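Local coordinates for protein membrane-bound protease PH1510 (Pyrococcus horikoshii, PDB 6M4B) that cleaves proteins preferentially near hydrophobic or aromatic residues, as the N-terminal serine protease domain of a membrane-bound enzyme that degrades casein and a stomatin homolog in vitro, at residues A41-L46 with R173-L178; S92-M97 with K180-M185. The protein carries 1 engineered substitution. All blocks are in the same frame, centred on the assembly; numbering follows the deposited sequence.

Contact 1. Residues A41-L46 with R173-L178; sequences AIIIEL and RDINEL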
ATOM      1  N   ALA A  41      10.244  13.532 -14.924  1.00 40.93           N
ATOM      2  CA  ALA A  41      10.340  13.220 -13.482  1.00 41.75           C
ATOM      3  C   ALA A  41       9.935  14.446 -12.694  1.00 42.98           C
ATOM      4  O   ALA A  41      10.043  15.576 -13.204  1.00 41.82           O
ATOM      5  CB  ALA A  41      11.757  12.792 -13.066  1.00 36.12           C
ATOM      6  N   ILE A  42       9.511  14.226 -11.448  1.00 38.29           N
ATOM      7  CA  ILE A  42       9.347  15.321 -10.497  1.00 39.51           C
ATOM      8  C   ILE A  42      10.247  15.046  -9.300  1.00 40.46           C
ATOM      9  O   ILE A  42      10.275  13.932  -8.787  1.00 38.03           O
ATOM     10  CB  ILE A  42       7.879  15.533 -10.090  1.00 40.93           C
ATOM     11  CG1 ILE A  42       7.767  16.748  -9.150  1.00 40.53           C
ATOM     12  CG2 ILE A  42       7.255  14.297  -9.476  1.00 43.51           C
ATOM     13  CD1 ILE A  42       6.344  17.069  -8.785  1.00 43.66           C
ATOM     14  N   ILE A  43      11.017  16.047  -8.901  1.00 41.62           N
ATOM     15  CA  ILE A  43      11.880  15.989  -7.737  1.00 40.28           C
ATOM     16  C   ILE A  43      11.172  16.749  -6.616  1.00 43.81           C
ATOM     17  O   ILE A  43      10.710  17.866  -6.795  1.00 43.38           O
ATOM     18  CB  ILE A  43      13.240  16.637  -7.967  1.00 37.93           C
ATOM     19  CG1 ILE A  43      14.019  15.849  -9.047  1.00 38.84           C
ATOM     20  CG2 ILE A  43      14.046  16.665  -6.656  1.00 37.54           C
ATOM     21  CD1 ILE A  43      15.201  16.616  -9.625  1.00 39.17           C
ATOM     22  N   ILE A  44      11.057  16.101  -5.468  1.00 42.32           N
ATOM     23  CA  ILE A  44      10.451  16.699  -4.319  1.00 38.88           C
ATOM     24  C   ILE A  44      11.514  16.809  -3.278  1.00 37.78           C
ATOM     25  O   ILE A  44      12.016  15.807  -2.802  1.00 42.03           O
ATOM     26  CB  ILE A  44       9.226  15.914  -3.881  1.00 45.47           C
ATOM     27  CG1 ILE A  44       8.163  16.127  -4.958  1.00 49.30           C
ATOM     28  CG2 ILE A  44       8.770  16.382  -2.505  1.00 48.04           C
ATOM     29  CD1 ILE A  44       6.941  15.297  -4.784  1.00 54.17           C
ATOM     30  N   GLU A  45      11.858  18.063  -2.965  1.00 39.37           N
ATOM     31  CA  GLU A  45      12.840  18.400  -1.944  1.00 46.65           C
ATOM     32  C   GLU A  45      12.128  18.329  -0.589  1.00 44.08           C
ATOM     33  O   GLU A  45      11.222  19.113  -0.322  1.00 43.82           O
ATOM     34  CB  GLU A  45      13.415  19.791  -2.176  1.00 45.54           C
ATOM     35  CG  GLU A  45      14.373  19.844  -3.364  1.00 50.38           C
ATOM     36  CD  GLU A  45      14.800  21.266  -3.748  1.00 52.92           C
ATOM     37  OE1 GLU A  45      14.233  22.231  -3.194  1.00 51.81           O
ATOM     38  OE2 GLU A  45      15.688  21.420  -4.617  1.00 59.60           O
ATOM     39  N   LEU A  46      12.497  17.344   0.220  1.00 41.70           N
ATOM     40  CA  LEU A  46      11.705  16.986   1.387  1.00 41.01           C
ATOM     41  C   LEU A  46      12.491  17.241   2.660  1.00 41.13           C
ATOM     42  O   LEU A  46      13.656  16.920   2.745  1.00 37.44           O
ATOM     43  CB  LEU A  46      11.290  15.508   1.335  1.00 41.47           C
ATOM     44  CG  LEU A  46      10.430  14.988   2.497  1.00 40.30           C
ATOM     45  CD1 LEU A  46       9.027  15.565   2.433  1.00 40.12           C
ATOM     46  CD2 LEU A  46      10.398  13.482   2.448  1.00 47.60           C
ATOM     47  N   ARG A 173      24.781  17.273  -3.846  1.00 45.34           N
ATOM     48  CA  ARG A 173      24.901  18.612  -3.262  1.00 46.35           C
ATOM     49  C   ARG A 173      23.839  19.559  -3.760  1.00 41.02           C
ATOM     50  O   ARG A 173      23.480  20.455  -3.046  1.00 43.47           O
ATOM     51  CB  ARG A 173      26.227  19.238  -3.667  1.00 55.34           C
ATOM     52  CG  ARG A 173      27.481  18.452  -3.298  1.00 69.09           C
ATOM     53  CD  ARG A 173      28.749  19.196  -3.717  1.00 76.28           C
ATOM     54  NE  ARG A 173      28.687  19.881  -5.021  1.00 77.35           N
ATOM     55  CZ  ARG A 173      29.213  19.426  -6.155  1.00 77.74           C
ATOM     56  NH1 ARG A 173      29.079  20.160  -7.277  1.00 74.11           N
ATOM     57  NH2 ARG A 173      29.843  18.237  -6.193  1.00 62.10           N
ATOM     58  N   ASP A 174      23.366  19.364  -4.997  1.00 37.98           N
ATOM     59  CA  ASP A 174      22.322  20.211  -5.567  1.00 41.87           C
ATOM     60  C   ASP A 174      21.598  19.518  -6.701  1.00 37.93           C
ATOM     61  O   ASP A 174      21.909  18.373  -7.027  1.00 40.14           O
ATOM     62  CB  ASP A 174      22.902  21.563  -6.079  1.00 48.73           C
ATOM     63  CG  ASP A 174      24.090  21.377  -7.033  1.00 51.75           C
ATOM     64  OD1 ASP A 174      24.136  20.380  -7.795  1.00 43.75           O
ATOM     65  OD2 ASP A 174      24.994  22.235  -7.005  1.00 56.00           O
ATOM     66  N   ILE A 175      20.579  20.202  -7.211  1.00 37.06           N
ATOM     67  CA  ILE A 175      19.761  19.686  -8.255  1.00 42.24           C
ATOM     68  C   ILE A 175      20.606  19.224  -9.435  1.00 39.04           C
ATOM     69  O   ILE A 175      20.404  18.148  -9.966  1.00 37.03           O
ATOM     70  CB  ILE A 175      18.667  20.683  -8.673  1.00 42.93           C
ATOM     71  CG1 ILE A 175      17.578  20.844  -7.580  1.00 49.86           C
ATOM     72  CG2 ILE A 175      17.982  20.197  -9.937  1.00 47.48           C
ATOM     73  CD1 ILE A 175      16.804  19.567  -7.232  1.00 50.99           C
ATOM     74  N   ASN A 176      21.561  20.023  -9.833  1.00 42.01           N
ATOM     75  CA  ASN A 176      22.398  19.686 -10.984  1.00 40.56           C
ATOM     76  C   ASN A 176      23.242  18.390 -10.767  1.00 39.79           C
ATOM     77  O   ASN A 176      23.318  17.532 -11.660  1.00 38.03           O
ATOM     78  CB  ASN A 176      23.289  20.896 -11.279  1.00 46.03           C
ATOM     79  CG  ASN A 176      23.859  20.899 -12.695  1.00 55.71           C
ATOM     80  OD1 ASN A 176      23.306  21.530 -13.649  1.00 52.85           O
ATOM     81  ND2 ASN A 176      24.986  20.206 -12.843  1.00 56.28           N
ATOM     82  N   GLU A 177      23.851  18.235  -9.583  1.00 40.07           N
ATOM     83  CA  GLU A 177      24.569  16.989  -9.277  1.00 42.26           C
ATOM     84  C   GLU A 177      23.557  15.803  -9.194  1.00 37.03           C
ATOM     85  O   GLU A 177      23.864  14.710  -9.631  1.00 34.81           O
ATOM     86  CB  GLU A 177      25.467  17.110  -8.025  1.00 44.34           C
ATOM     87  CG  GLU A 177      26.514  16.000  -7.993  1.00 51.79           C
ATOM     88  CD  GLU A 177      27.487  15.990  -6.775  1.00 61.26           C
ATOM     89  OE1 GLU A 177      27.113  16.192  -5.594  1.00 52.24           O
ATOM     90  OE2 GLU A 177      28.672  15.679  -7.011  1.00 71.64           O
ATOM     91  N   LEU A 178      22.345  16.038  -8.682  1.00 35.80           N
ATOM     92  CA  LEU A 178      21.311  14.973  -8.606  1.00 39.05           C
ATOM     93  C   LEU A 178      20.956  14.442 -10.017  1.00 37.61           C
ATOM     94  O   LEU A 178      21.085  13.220 -10.296  1.00 34.92           O
ATOM     95  CB  LEU A 178      20.063  15.453  -7.840  1.00 37.31           C
ATOM     96  CG  LEU A 178      18.877  14.480  -7.620  1.00 36.43           C
ATOM     97  CD1 LEU A 178      17.958  14.995  -6.543  1.00 37.90           C
ATOM     98  CD2 LEU A 178      18.035  14.319  -8.879  1.00 43.29           C
TER
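The carboxylate of E45 is the one flat side-chain group in the contact, and I175 approaches it beside one oxygen rather than over a face: E45 OE2 stands 3.4 Å from I175 CD1 and 3.6 Å from I175 CG1. The two side chains cross at about a right angle; Y73, Y75, V12 and Q14 also touch E45. I175 offers this oxygen only methyl and methylene groups and would probably do little to offset a negative charge. I43 supplies the apolar centre. Its CD1 meets L178 CD2 tip to tip at 3.7 Å, and its CG2 lies 4.0 Å from I175 CD1. With CG1 anti to the carbonyl carbon (chi1 -64°), the arm ending in CD1 runs toward L178 and borders I175, while CG2 faces I175. The neighbours I42 and I44 pack instead against helix 21-36, so strand 41-47 has a helix on either side, the layered alpha/beta arrangement of the ClpP/crotonase fold. Helix 175-182 covers the I43 side, and Y73 of strand 70-74 also touches I43 and L178. The first turn of helix 175-182 is capped by D174, where OD1 accepts E177 N at 2.8 Å, a nearly straight bond (167°) received almost along the C-O axis of OD1. E177 in turn takes R173 N on the anti lone pair of OE1, at 3.1 Å, while E177 OE2 forms a salt bridge with R173 NH2 at 2.9 Å.

Contact 2. Residues S92-M97 with K180-M185; sequences SHLIAM and KKSNGM
L94 divides its two methyls between the end of helix 175-182 and the turn that follows, joining a strand of the parallel sheet to its covering helix in the ClpP/crotonase fold. The tight half is at S182: L94 CD2 lies 3.2 Å from S182 OG and 3.6 Å from S182 CB. So close an approach of a methyl to a hydroxyl is packing, not bonding; the polar need of S182 OG is met by L178 O, one turn back in the helix. The looser half faces partly exposed M185, whose side chain crosses that of L94 at about a right angle, with SD 3.9 Å from L94 CD1. V170 of the neighbouring strand touches both S182 and M185. L94 reaches them with CG anti to the backbone N (chi1 -157°), while M185 bends at chi3 (83°). With an alanine in place of L94, CG and both methyls would be gone, which would probably open a gap beside S182 OG and leave less to hold the M185 thioether. M185 is brought back over the strand by a type II turn, in which G184 has a positive phi of 84° and M185 N donates to S182 O at 3.1 Å.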
ATOM      1  N   SER A  92       9.374   5.651  -3.039  1.00 33.64           N
ATOM      2  CA  SER A  92       9.566   6.479  -4.219  1.00 34.00           C
ATOM      3  C   SER A  92      10.501   5.812  -5.208  1.00 31.94           C
ATOM      4  O   SER A  92      11.201   4.834  -4.901  1.00 30.36           O
ATOM      5  CB  SER A  92      10.118   7.857  -3.805  1.00 38.25           C
ATOM      6  OG  SER A  92      11.537   7.818  -3.641  1.00 39.95           O
ATOM      7  N   HIS A  93      10.502   6.363  -6.417  1.00 33.07           N
ATOM      8  CA  HIS A  93      11.245   5.806  -7.537  1.00 31.73           C
ATOM      9  C   HIS A  93      12.747   5.908  -7.399  1.00 29.72           C
ATOM     10  O   HIS A  93      13.468   5.124  -7.987  1.00 31.01           O
ATOM     11  CB  HIS A  93      10.773   6.477  -8.821  1.00 35.57           C
ATOM     12  CG  HIS A  93       9.345   6.213  -9.127  1.00 33.75           C
ATOM     13  ND1 HIS A  93       8.325   6.995  -8.641  1.00 37.04           N
ATOM     14  CD2 HIS A  93       8.753   5.237  -9.865  1.00 36.63           C
ATOM     15  CE1 HIS A  93       7.162   6.517  -9.060  1.00 36.95           C
ATOM     16  NE2 HIS A  93       7.400   5.445  -9.795  1.00 38.47           N
ATOM     17  N   LEU A  94      13.206   6.931  -6.673  1.00 28.67           N
ATOM     18  CA  LEU A  94      14.609   7.187  -6.478  1.00 30.63           C
ATOM     19  C   LEU A  94      14.774   8.096  -5.258  1.00 31.49           C
ATOM     20  O   LEU A  94      13.972   9.001  -5.069  1.00 35.47           O
ATOM     21  CB  LEU A  94      15.205   7.883  -7.708  1.00 30.93           C
ATOM     22  CG  LEU A  94      16.725   7.733  -7.881  1.00 34.78           C
ATOM     23  CD1 LEU A  94      16.984   6.361  -8.419  1.00 40.99           C
ATOM     24  CD2 LEU A  94      17.332   8.737  -8.863  1.00 37.07           C
ATOM     25  N   ILE A  95      15.789   7.845  -4.437  1.00 29.64           N
ATOM     26  CA  ILE A  95      16.031   8.673  -3.289  1.00 33.40           C
ATOM     27  C   ILE A  95      17.397   9.269  -3.457  1.00 33.77           C
ATOM     28  O   ILE A  95      18.359   8.545  -3.705  1.00 33.75           O
ATOM     29  CB  ILE A  95      15.998   7.886  -1.945  1.00 35.20           C
ATOM     30  CG1 ILE A  95      14.669   7.128  -1.761  1.00 36.04           C
ATOM     31  CG2 ILE A  95      16.169   8.846  -0.790  1.00 36.80           C
ATOM     32  CD1 ILE A  95      14.774   6.001  -0.739  1.00 38.36           C
ATOM     33  N   ALA A  96      17.466  10.564  -3.236  1.00 33.74           N
ATOM     34  CA  ALA A  96      18.719  11.292  -3.157  1.00 35.42           C
ATOM     35  C   ALA A  96      18.787  12.038  -1.826  1.00 33.97           C
ATOM     36  O   ALA A  96      17.763  12.550  -1.334  1.00 36.76           O
ATOM     37  CB  ALA A  96      18.809  12.276  -4.304  1.00 34.80           C
ATOM     38  N   MET A  97      19.982  12.105  -1.274  1.00 33.20           N
ATOM     39  CA  MET A  97      20.237  12.911  -0.056  1.00 38.16           C
ATOM     40  C   MET A  97      21.404  13.929  -0.217  1.00 35.86           C
ATOM     41  O   MET A  97      22.426  13.615  -0.775  1.00 36.42           O
ATOM     42  CB  MET A  97      20.503  11.994   1.140  1.00 36.83           C
ATOM     43  CG  MET A  97      19.292  11.139   1.567  1.00 37.68           C
ATOM     44  SD  MET A  97      19.719  10.063   2.936  1.00 40.60           S
ATOM     45  CE  MET A  97      19.692  11.240   4.281  1.00 39.75           C
ATOM     46  N   LYS A 180      22.799  14.799 -12.726  1.00 40.74           N
ATOM     47  CA  LYS A 180      23.969  14.149 -13.314  1.00 42.67           C
ATOM     48  C   LYS A 180      24.147  12.705 -12.855  1.00 39.76           C
ATOM     49  O   LYS A 180      24.347  11.807 -13.662  1.00 36.47           O
ATOM     50  CB  LYS A 180      25.192  15.002 -12.992  1.00 53.76           C
ATOM     51  CG  LYS A 180      26.524  14.609 -13.608  1.00 61.73           C
ATOM     52  CD  LYS A 180      27.608  15.588 -13.102  1.00 68.84           C
ATOM     53  CE  LYS A 180      28.938  14.922 -12.728  1.00 79.72           C
ATOM     54  NZ  LYS A 180      29.864  14.792 -13.885  1.00 97.91           N
ATOM     55  N   LYS A 181      24.117  12.458 -11.553  1.00 40.18           N
ATOM     56  CA  LYS A 181      24.321  11.068 -11.034  1.00 37.45           C
ATOM     57  C   LYS A 181      23.110  10.156 -11.231  1.00 38.04           C
ATOM     58  O   LYS A 181      23.259   8.919 -11.229  1.00 36.19           O
ATOM     59  CB  LYS A 181      24.647  11.112  -9.546  1.00 44.55           C
ATOM     60  CG  LYS A 181      25.998  11.746  -9.237  1.00 50.86           C
ATOM     61  CD  LYS A 181      26.116  12.101  -7.763  1.00 56.78           C
ATOM     62  CE  LYS A 181      27.560  12.136  -7.294  1.00 55.27           C
ATOM     63  NZ  LYS A 181      27.641  12.007  -5.818  1.00 59.44           N
ATOM     64  N   SER A 182      21.919  10.753 -11.343  1.00 34.64           N
ATOM     65  CA  SER A 182      20.687   9.976 -11.522  1.00 38.47           C
ATOM     66  C   SER A 182      20.496   9.582 -12.980  1.00 41.00           C
ATOM     67  O   SER A 182      19.728   8.639 -13.288  1.00 29.32           O
ATOM     68  CB  SER A 182      19.467  10.732 -11.035  1.00 38.67           C
ATOM     69  OG  SER A 182      19.511  10.888  -9.630  1.00 38.72           O
ATOM     70  N   ASN A 183      21.170  10.298 -13.883  1.00 43.88           N
ATOM     71  CA  ASN A 183      20.977  10.086 -15.325  1.00 39.57           C
ATOM     72  C   ASN A 183      21.367   8.689 -15.717  1.00 35.34           C
ATOM     73  O   ASN A 183      22.447   8.266 -15.394  1.00 40.31           O
ATOM     74  CB  ASN A 183      21.855  11.078 -16.103  1.00 42.93           C
ATOM     75  CG  ASN A 183      21.614  11.029 -17.583  1.00 37.39           C
ATOM     76  OD1 ASN A 183      20.536  10.671 -18.044  1.00 36.98           O
ATOM     77  ND2 ASN A 183      22.577  11.469 -18.323  1.00 37.47           N
ATOM     78  N   GLY A 184      20.497   7.978 -16.412  1.00 38.41           N
ATOM     79  CA  GLY A 184      20.725   6.574 -16.813  1.00 38.75           C
ATOM     80  C   GLY A 184      20.372   5.492 -15.781  1.00 43.22           C
ATOM     81  O   GLY A 184      20.529   4.307 -16.073  1.00 41.65           O
ATOM     82  N   MET A 185      19.927   5.877 -14.582  1.00 44.87           N
ATOM     83  CA  MET A 185      19.486   4.861 -13.644  1.00 48.69           C
ATOM     84  C   MET A 185      17.998   4.523 -13.819  1.00 42.36           C
ATOM     85  O   MET A 185      17.182   5.342 -14.295  1.00 41.62           O
ATOM     86  CB  MET A 185      20.079   5.011 -12.211  1.00 56.82           C
ATOM     87  CG  MET A 185      19.914   6.235 -11.380  1.00 55.01           C
ATOM     88  SD  MET A 185      20.600   5.922  -9.740  1.00 48.94           S
ATOM     89  CE  MET A 185      22.398   6.134  -9.627  1.00 47.33           C
TER

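In the fold
Contacts 1 and 2 lie with their centres about 9 Å apart on one side of the chain's centre, and both use helix 175-182, first its N-terminal part and then its C-terminal end. The strands they reach, 41-47 and 94-97, belong to the same parallel sheet and flank strand 70-74. Along the chain the order is 41-46, 92-97, 173-178, 180-185, so the contacts interleave. They also touch directly, L178 CD1 lying 3.6 Å from A96 CB. One late helix thus spans strands that come much earlier in the sequence of the protease domain. Both contacts are away from the substrate-binding and catalytic residues and belong to the packing of the sheet layer.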